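PDB 5YRP: sensory box/response regulator, which belongs to the EAL-domain family of bacterial signalling proteins and carries a magnesium ion in its barrel-like fold. Local coordinates for residues Ala5-Glu13 with Leu22-Trp30; Val60-Phe68 with Arg78-Val86. One frame throughout, in Å; residues are numbered along the deposited sequence.

Contact 1 of 2, residues Ala5-Glu13 with Leu22-Trp30. With MG (magnesium ion), chain C.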
loop_
_atom_site.group_PDB
_atom_site.type_symbol
_atom_site.label_atom_id
_atom_site.label_comp_id
_atom_site.label_asym_id
_atom_site.label_seq_id
_atom_site.Cartn_x
_atom_site.Cartn_y
_atom_site.Cartn_z
ATOM N N ALA A 5 -25.040 25.213 -12.474
ATOM C CA ALA A 5 -25.456 23.780 -12.601
ATOM C C ALA A 5 -24.297 22.893 -13.041
ATOM O O ALA A 5 -23.291 23.380 -13.560
ATOM C CB ALA A 5 -26.612 23.644 -13.581
ATOM N N LEU A 6 -24.460 21.587 -12.838
ATOM C CA LEU A 6 -23.433 20.590 -13.197
ATOM C C LEU A 6 -23.941 19.585 -14.231
ATOM O O LEU A 6 -25.142 19.470 -14.473
ATOM C CB LEU A 6 -22.907 19.855 -11.950
ATOM C CG LEU A 6 -23.887 19.187 -10.970
ATOM C CD1 LEU A 6 -24.543 17.940 -11.539
ATOM C CD2 LEU A 6 -23.158 18.825 -9.685
ATOM N N VAL A 7 -23.006 18.854 -14.826
ATOM C CA VAL A 7 -23.319 17.873 -15.863
ATOM C C VAL A 7 -22.323 16.721 -15.798
ATOM O O VAL A 7 -21.179 16.906 -15.383
ATOM C CB VAL A 7 -23.302 18.519 -17.268
ATOM C CG1 VAL A 7 -21.920 19.070 -17.610
ATOM C CG2 VAL A 7 -23.781 17.539 -18.333
ATOM N N LEU A 8 -22.764 15.535 -16.203
ATOM C CA LEU A 8 -21.899 14.363 -16.170
ATOM C C LEU A 8 -20.894 14.349 -17.313
ATOM O O LEU A 8 -21.102 14.938 -18.372
ATOM C CB LEU A 8 -22.704 13.062 -16.154
ATOM C CG LEU A 8 -23.224 12.601 -14.786
ATOM C CD1 LEU A 8 -24.051 11.336 -14.952
ATOM C CD2 LEU A 8 -22.109 12.355 -13.778
ATOM N N HIS A 9 -19.817 13.620 -17.060
ATOM C CA HIS A 9 -18.599 13.630 -17.854
ATOM C C HIS A 9 -18.164 12.183 -17.909
ATOM O O HIS A 9 -18.163 11.506 -16.883
ATOM C CB HIS A 9 -17.547 14.466 -17.118
ATOM C CG HIS A 9 -16.514 15.088 -18.002
ATOM N ND1 HIS A 9 -15.328 15.589 -17.508
ATOM C CD2 HIS A 9 -16.488 15.305 -19.338
ATOM C CE1 HIS A 9 -14.619 16.094 -18.501
ATOM N NE2 HIS A 9 -15.297 15.929 -19.624
ATOM N N TYR A 10 -17.808 11.685 -19.082
ATOM C CA TYR A 10 -17.503 10.263 -19.205
ATOM C C TYR A 10 -16.113 10.001 -19.749
ATOM O O TYR A 10 -15.805 10.345 -20.886
ATOM C CB TYR A 10 -18.544 9.577 -20.065
ATOM C CG TYR A 10 -19.917 9.596 -19.464
ATOM C CD1 TYR A 10 -20.329 8.581 -18.606
ATOM C CD2 TYR A 10 -20.806 10.626 -19.749
ATOM C CE1 TYR A 10 -21.591 8.588 -18.045
ATOM C CE2 TYR A 10 -22.074 10.643 -19.194
ATOM C CZ TYR A 10 -22.462 9.622 -18.342
ATOM O OH TYR A 10 -23.723 9.631 -17.786
ATOM N N LEU A 11 -15.281 9.394 -18.909
ATOM C CA LEU A 11 -13.919 9.019 -19.275
ATOM C C LEU A 11 -13.932 7.570 -19.739
ATOM O O LEU A 11 -14.083 6.666 -18.917
ATOM C CB LEU A 11 -12.986 9.181 -18.069
ATOM C CG LEU A 11 -11.548 8.666 -18.181
ATOM C CD1 LEU A 11 -10.858 9.185 -19.436
ATOM C CD2 LEU A 11 -10.757 9.060 -16.944
ATOM N N PRO A 12 -13.783 7.339 -21.056
ATOM C CA PRO A 12 -13.889 5.969 -21.534
ATOM C C PRO A 12 -12.657 5.135 -21.223
ATOM O O PRO A 12 -11.540 5.653 -21.139
ATOM C CB PRO A 12 -14.054 6.130 -23.043
ATOM C CG PRO A 12 -13.374 7.400 -23.359
ATOM C CD PRO A 12 -13.495 8.281 -22.151
ATOM N N GLU A 13 -12.898 3.841 -21.059
ATOM C CA GLU A 13 -11.871 2.867 -20.731
ATOM C C GLU A 13 -11.734 1.897 -21.889
ATOM O O GLU A 13 -12.659 1.138 -22.184
ATOM C CB GLU A 13 -12.274 2.107 -19.473
ATOM C CG GLU A 13 -11.330 0.991 -19.075
ATOM C CD GLU A 13 -11.869 0.203 -17.905
ATOM O OE1 GLU A 13 -11.699 -1.032 -17.891
ATOM O OE2 GLU A 13 -12.479 0.817 -17.004
ATOM N N LEU A 22 -14.310 -0.685 -23.552
ATOM C CA LEU A 22 -14.797 -1.760 -22.676
ATOM C C LEU A 22 -15.687 -1.242 -21.555
ATOM O O LEU A 22 -16.567 -1.958 -21.066
ATOM C CB LEU A 22 -13.623 -2.521 -22.066
ATOM C CG LEU A 22 -12.565 -3.036 -23.041
ATOM C CD1 LEU A 22 -11.552 -3.862 -22.276
ATOM C CD2 LEU A 22 -13.169 -3.857 -24.171
ATOM N N ALA A 23 -15.440 -0.005 -21.136
ATOM C CA ALA A 23 -16.237 0.630 -20.091
ATOM C C ALA A 23 -16.129 2.147 -20.155
ATOM O O ALA A 23 -15.344 2.689 -20.928
ATOM C CB ALA A 23 -15.792 0.128 -18.725
ATOM N N ALA A 24 -16.932 2.819 -19.337
ATOM C CA ALA A 24 -16.897 4.277 -19.215
ATOM C C ALA A 24 -17.131 4.703 -17.777
ATOM O O ALA A 24 -18.159 4.371 -17.196
ATOM C CB ALA A 24 -17.944 4.904 -20.110
ATOM N N GLU A 25 -16.177 5.441 -17.214
ATOM C CA GLU A 25 -16.285 5.949 -15.846
ATOM C C GLU A 25 -17.023 7.277 -15.842
ATOM O O GLU A 25 -16.569 8.244 -16.456
ATOM C CB GLU A 25 -14.897 6.125 -15.210
ATOM C CG GLU A 25 -14.917 6.562 -13.744
ATOM C CD GLU A 25 -13.531 6.837 -13.169
ATOM O OE1 GLU A 25 -12.552 6.862 -13.936
ATOM O OE2 GLU A 25 -13.411 7.032 -11.942
ATOM N N ALA A 26 -18.158 7.314 -15.149
ATOM C CA ALA A 26 -18.922 8.546 -14.968
ATOM C C ALA A 26 -18.220 9.486 -13.986
ATOM O O ALA A 26 -17.926 9.113 -12.850
ATOM C CB ALA A 26 -20.328 8.232 -14.482
ATOM N N LEU A 27 -17.942 10.697 -14.453
ATOM C CA LEU A 27 -17.359 11.761 -13.641
ATOM C C LEU A 27 -18.210 13.010 -13.819
ATOM O O LEU A 27 -18.989 13.096 -14.759
ATOM C CB LEU A 27 -15.932 12.056 -14.093
ATOM C CG LEU A 27 -14.966 10.870 -14.116
ATOM C CD1 LEU A 27 -13.716 11.209 -14.914
ATOM C CD2 LEU A 27 -14.606 10.456 -12.701
ATOM N N VAL A 28 -18.072 13.974 -12.919
ATOM C CA VAL A 28 -18.788 15.242 -13.076
ATOM C C VAL A 28 -17.821 16.313 -13.569
ATOM O O VAL A 28 -16.693 16.419 -13.089
ATOM C CB VAL A 28 -19.521 15.690 -11.789
ATOM C CG1 VAL A 28 -20.530 14.643 -11.348
ATOM C CG2 VAL A 28 -18.554 15.955 -10.661
ATOM N N ARG A 29 -18.267 17.088 -14.549
ATOM C CA ARG A 29 -17.450 18.148 -15.128
ATOM C C ARG A 29 -17.532 19.400 -14.259
ATOM O O ARG A 29 -18.614 19.789 -13.810
ATOM C CB ARG A 29 -17.907 18.456 -16.554
ATOM C CG ARG A 29 -17.020 19.449 -17.292
ATOM C CD ARG A 29 -17.566 19.771 -18.675
ATOM N NE ARG A 29 -17.234 18.748 -19.664
ATOM C CZ ARG A 29 -17.568 18.805 -20.951
ATOM N NH1 ARG A 29 -18.261 19.839 -21.425
ATOM N NH2 ARG A 29 -17.212 17.825 -21.774
ATOM N N TRP A 30 -16.377 20.023 -14.032
ATOM C CA TRP A 30 -16.271 21.195 -13.166
ATOM C C TRP A 30 -15.838 22.430 -13.956
ATOM O O TRP A 30 -14.770 22.449 -14.572
ATOM C CB TRP A 30 -15.276 20.920 -12.039
ATOM C CG TRP A 30 -15.611 19.722 -11.180
ATOM C CD1 TRP A 30 -14.945 18.528 -11.142
ATOM C CD2 TRP A 30 -16.670 19.621 -10.216
ATOM N NE1 TRP A 30 -15.528 17.691 -10.219
ATOM C CE2 TRP A 30 -16.586 18.338 -9.635
ATOM C CE3 TRP A 30 -17.681 20.491 -9.787
ATOM C CZ2 TRP A 30 -17.479 17.901 -8.651
ATOM C CZ3 TRP A 30 -18.569 20.054 -8.810
ATOM C CH2 TRP A 30 -18.464 18.768 -8.259
HETATM MG MG MG C . -11.886 6.719 -10.094
#

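Contact 2 of 2, residues Val60-Phe68 with Arg78-Val86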
loop_
_atom_site.group_PDB
_atom_site.type_symbol
_atom_site.label_atom_id
_atom_site.label_comp_id
_atom_site.label_asym_id
_atom_site.label_seq_id
_atom_site.Cartn_x
_atom_site.Cartn_y
_atom_site.Cartn_z
ATOM N N VAL A 60 -25.332 11.342 -9.085
ATOM C CA VAL A 60 -24.498 10.815 -10.172
ATOM C C VAL A 60 -24.918 9.398 -10.536
ATOM O O VAL A 60 -25.174 9.098 -11.701
ATOM C CB VAL A 60 -23.002 10.820 -9.788
ATOM C CG1 VAL A 60 -22.180 9.948 -10.729
ATOM C CG2 VAL A 60 -22.461 12.243 -9.780
ATOM N N LEU A 61 -24.991 8.540 -9.525
ATOM C CA LEU A 61 -25.372 7.142 -9.713
ATOM C C LEU A 61 -26.659 7.015 -10.523
ATOM O O LEU A 61 -26.729 6.244 -11.478
ATOM C CB LEU A 61 -25.531 6.456 -8.355
ATOM C CG LEU A 61 -25.984 4.994 -8.325
ATOM C CD1 LEU A 61 -25.189 4.114 -9.274
ATOM C CD2 LEU A 61 -25.870 4.453 -6.909
ATOM N N ARG A 62 -27.665 7.792 -10.137
ATOM C CA ARG A 62 -28.965 7.791 -10.812
ATOM C C ARG A 62 -28.877 8.374 -12.232
ATOM O O ARG A 62 -29.422 7.807 -13.185
ATOM C CB ARG A 62 -29.986 8.576 -9.978
ATOM C CG ARG A 62 -31.434 8.398 -10.416
ATOM C CD ARG A 62 -32.385 9.214 -9.555
ATOM N NE ARG A 62 -33.788 8.949 -9.873
ATOM C CZ ARG A 62 -34.467 7.864 -9.502
ATOM N NH1 ARG A 62 -33.884 6.896 -8.794
ATOM N NH2 ARG A 62 -35.744 7.741 -9.844
ATOM N N THR A 63 -28.184 9.500 -12.364
ATOM C CA THR A 63 -28.049 10.181 -13.650
ATOM C C THR A 63 -27.182 9.378 -14.627
ATOM O O THR A 63 -27.477 9.307 -15.822
ATOM C CB THR A 63 -27.450 11.590 -13.473
ATOM O OG1 THR A 63 -28.134 12.268 -12.414
ATOM C CG2 THR A 63 -27.580 12.405 -14.751
ATOM N N ALA A 64 -26.113 8.780 -14.110
ATOM C CA ALA A 64 -25.209 7.964 -14.923
ATOM C C ALA A 64 -25.940 6.744 -15.459
ATOM O O ALA A 64 -25.888 6.458 -16.651
ATOM C CB ALA A 64 -23.998 7.536 -14.111
ATOM N N CYS A 65 -26.621 6.037 -14.561
ATOM C CA CYS A 65 -27.427 4.871 -14.922
ATOM C C CYS A 65 -28.540 5.220 -15.902
ATOM O O CYS A 65 -28.845 4.446 -16.803
ATOM C CB CYS A 65 -28.030 4.242 -13.668
ATOM S SG CYS A 65 -26.829 3.391 -12.620
ATOM N N ALA A 66 -29.145 6.387 -15.716
ATOM C CA ALA A 66 -30.188 6.867 -16.617
ATOM C C ALA A 66 -29.625 7.091 -18.011
ATOM O O ALA A 66 -30.149 6.570 -18.993
ATOM C CB ALA A 66 -30.792 8.155 -16.087
ATOM N N GLU A 67 -28.549 7.871 -18.076
ATOM C CA GLU A 67 -27.850 8.156 -19.331
ATOM C C GLU A 67 -27.299 6.886 -19.974
ATOM O O GLU A 67 -27.258 6.772 -21.195
ATOM C CB GLU A 67 -26.716 9.157 -19.072
ATOM C CG GLU A 67 -25.839 9.495 -20.274
ATOM C CD GLU A 67 -26.595 10.142 -21.421
ATOM O OE1 GLU A 67 -27.709 10.666 -21.204
ATOM O OE2 GLU A 67 -26.055 10.136 -22.547
ATOM N N PHE A 68 -26.880 5.940 -19.140
ATOM C CA PHE A 68 -26.327 4.668 -19.603
ATOM C C PHE A 68 -27.396 3.834 -20.313
ATOM O O PHE A 68 -27.149 3.295 -21.390
ATOM C CB PHE A 68 -25.707 3.913 -18.413
ATOM C CG PHE A 68 -25.110 2.568 -18.756
ATOM C CD1 PHE A 68 -24.493 2.334 -19.978
ATOM C CD2 PHE A 68 -25.127 1.542 -17.821
ATOM C CE1 PHE A 68 -23.941 1.096 -20.273
ATOM C CE2 PHE A 68 -24.574 0.304 -18.109
ATOM C CZ PHE A 68 -23.980 0.080 -19.338
ATOM N N ARG A 78 -24.079 -1.755 -25.478
ATOM C CA ARG A 78 -24.991 -2.766 -24.963
ATOM C C ARG A 78 -24.277 -3.696 -24.006
ATOM O O ARG A 78 -24.862 -4.155 -23.034
ATOM C CB ARG A 78 -25.597 -3.578 -26.104
ATOM C CG ARG A 78 -26.748 -2.889 -26.819
ATOM C CD ARG A 78 -27.993 -2.762 -25.951
ATOM N NE ARG A 78 -28.448 -4.046 -25.414
ATOM C CZ ARG A 78 -29.650 -4.272 -24.887
ATOM N NH1 ARG A 78 -30.561 -3.305 -24.822
ATOM N NH2 ARG A 78 -29.947 -5.482 -24.425
ATOM N N ASN A 79 -23.012 -3.977 -24.283
ATOM C CA ASN A 79 -22.232 -4.836 -23.402
ATOM C C ASN A 79 -20.898 -4.208 -22.995
ATOM O O ASN A 79 -19.818 -4.695 -23.336
ATOM C CB ASN A 79 -22.071 -6.238 -24.000
ATOM C CG ASN A 79 -21.551 -6.223 -25.425
ATOM O OD1 ASN A 79 -21.118 -5.187 -25.941
ATOM N ND2 ASN A 79 -21.592 -7.383 -26.071
ATOM N N ILE A 80 -21.014 -3.110 -22.254
ATOM C CA ILE A 80 -19.885 -2.471 -21.587
ATOM C C ILE A 80 -20.255 -2.236 -20.133
ATOM O O ILE A 80 -21.420 -2.340 -19.760
ATOM C CB ILE A 80 -19.521 -1.119 -22.228
ATOM C CG1 ILE A 80 -20.700 -0.145 -22.153
ATOM C CG2 ILE A 80 -19.097 -1.318 -23.674
ATOM C CD1 ILE A 80 -20.307 1.304 -22.314
ATOM N N VAL A 81 -19.261 -1.906 -19.321
ATOM C CA VAL A 81 -19.485 -1.626 -17.906
ATOM C C VAL A 81 -19.563 -0.112 -17.692
ATOM O O VAL A 81 -18.897 0.654 -18.384
ATOM C CB VAL A 81 -18.372 -2.240 -17.025
ATOM C CG1 VAL A 81 -18.649 -2.004 -15.544
ATOM C CG2 VAL A 81 -18.241 -3.733 -17.295
ATOM N N LEU A 82 -20.394 0.302 -16.741
ATOM C CA LEU A 82 -20.472 1.699 -16.319
ATOM C C LEU A 82 -19.835 1.849 -14.938
ATOM O O LEU A 82 -20.367 1.347 -13.948
ATOM C CB LEU A 82 -21.925 2.167 -16.277
ATOM C CG LEU A 82 -22.148 3.627 -15.866
ATOM C CD1 LEU A 82 -21.769 4.580 -16.990
ATOM C CD2 LEU A 82 -23.594 3.838 -15.456
ATOM N N ARG A 83 -18.699 2.541 -14.881
ATOM C CA ARG A 83 -17.983 2.745 -13.625
ATOM C C ARG A 83 -18.397 4.048 -12.955
ATOM O O ARG A 83 -18.352 5.109 -13.570
ATOM C CB ARG A 83 -16.472 2.731 -13.851
ATOM C CG ARG A 83 -15.951 1.388 -14.335
ATOM C CD ARG A 83 -14.486 1.150 -13.994
ATOM N NE ARG A 83 -14.233 -0.282 -13.838
ATOM C CZ ARG A 83 -14.104 -1.152 -14.839
ATOM N NH1 ARG A 83 -14.188 -0.755 -16.103
ATOM N NH2 ARG A 83 -13.886 -2.433 -14.573
ATOM N N ILE A 84 -18.800 3.953 -11.690
ATOM C CA ILE A 84 -19.245 5.109 -10.916
ATOM C C ILE A 84 -18.483 5.166 -9.605
ATOM O O ILE A 84 -18.407 4.177 -8.883
ATOM C CB ILE A 84 -20.753 5.026 -10.626
ATOM C CG1 ILE A 84 -21.540 5.142 -11.934
ATOM C CG2 ILE A 84 -21.186 6.122 -9.658
ATOM C CD1 ILE A 84 -22.840 4.380 -11.924
ATOM N N ASN A 85 -17.926 6.335 -9.302
ATOM C CA ASN A 85 -17.188 6.534 -8.062
ATOM C C ASN A 85 -18.141 6.653 -6.892
ATOM O O ASN A 85 -19.032 7.501 -6.900
ATOM C CB ASN A 85 -16.321 7.783 -8.148
ATOM C CG ASN A 85 -15.179 7.624 -9.124
ATOM O OD1 ASN A 85 -14.287 6.803 -8.919
ATOM N ND2 ASN A 85 -15.203 8.405 -10.193
ATOM N N VAL A 86 -17.956 5.791 -5.899
ATOM C CA VAL A 86 -18.779 5.813 -4.694
ATOM C C VAL A 86 -17.970 6.352 -3.515
ATOM O O VAL A 86 -16.878 5.869 -3.220
ATOM C CB VAL A 86 -19.348 4.421 -4.378
ATOM C CG1 VAL A 86 -20.153 4.442 -3.091
ATOM C CG2 VAL A 86 -20.234 3.955 -5.518
#

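Contact 1 of 2, residues Ala5-Glu13 with Leu22-Trp30
With CG anti to the backbone N in both L11 (chi1 172°) and E25 (chi1 -176°), the two side chains run alongside each other from a hydrogen-bonded pair on neighbouring strands, and the CD2 methyl of L11 lies next to the E25 carboxylate. Beyond CG the E25 chain stays extended and delivers its OE2 to the magnesium ion at 2.4 Å. Beside this pair, CB of L11 rests on CD1 of L27, 3.8 Å away. Strands 7-13 and 22-29 form an antiparallel hairpin. At the metal ligand the two backbones bond reciprocally, L11 N to E25 O at 3.0 Å and E25 N to L11 O at 3.0 Å. A classic beta bulge interrupts the ladder farther on, where O of E13 accepts from both L22 N and A23 N. On the same face as E25, R29 is set roughly square to the H9 imidazole: its CB makes a CH-pi contact over the ring, 4.2 Å from the centroid, and the guanidinium stands nearly perpendicular to the ring plane. The other face carries Y10, whose CE1 meets CB of A26 at 3.8 Å; edge-to-face packing with W71 continues from the same ring. N85, E117 and D147 complete the magnesium site. The buried E13 carboxylate forms salt bridges with R83 and R222, which would probably keep it ionised, while the bond from OE2 to the magnesium ion probably limits rotation of the E25 carboxylate.

Contact 2 of 2, residues Val60-Phe68 with Arg78-Val86
L82 reaches from strand 81-86 up to F68 of helix 60-68, and its CB lies over one face of the phenyl ring in a CH-pi contact, 3.9 Å from the centroid and offset toward the rim. With CG anti to the backbone N (chi1 -179°), the leucine runs on past the ring, so that L82 and F68 overlap head to tail. CG still skirts the ring at CD2 of F68, 4.1 Å away. At the tip, CD2 of L82 sits 3.6 Å from CB of F68, and it also reaches the methyl of A64 and, more distantly, SG of C65. The F68 ring is met differently by I80: its backbone O lies near the ring plane, 3.5 Å from CZ, while its CG1 packs against CE1. This helix runs along the outer side of strand 81-86, in the alpha/beta barrel-like arrangement of EAL domains, and the helix and strand segments are nearly antiparallel, at 173°, with axes 9.2 Å apart. Two residues along the strand, I84 points to the same helix and takes up its earlier turn. Its CD1 fits between CD1 of L61, at 3.6 Å, and CB of A64, at 4.0 Å, L61 reaching I84 nearly perpendicularly. The other branch, CG2, faces CG1 of V60. V60 and A64 also touch V28 and A26 of the neighbouring strand 21-29, and L61 and C65 lean on helix 96-106.

How the contacts relate
The two contacts follow one another along the chain, the hairpin of contact 1 closing before helix 52-73 begins, and their centres lie about 9 Å apart. They share one sheet, in which strand 21-29 is the neighbour of strand 81-86: contact 1 is the antiparallel hairpin that opens the sheet, after which the strands from 21-29 on run parallel, and contact 2 lays a helix over its outer side. Backbone pairing of A24 and A26 with R83 joins them directly. Helix 52-73 also covers strand 7-15, so it packs on three successive strands. Segment 22-30 supplies E25 to the magnesium site and segment 78-86 supplies N85.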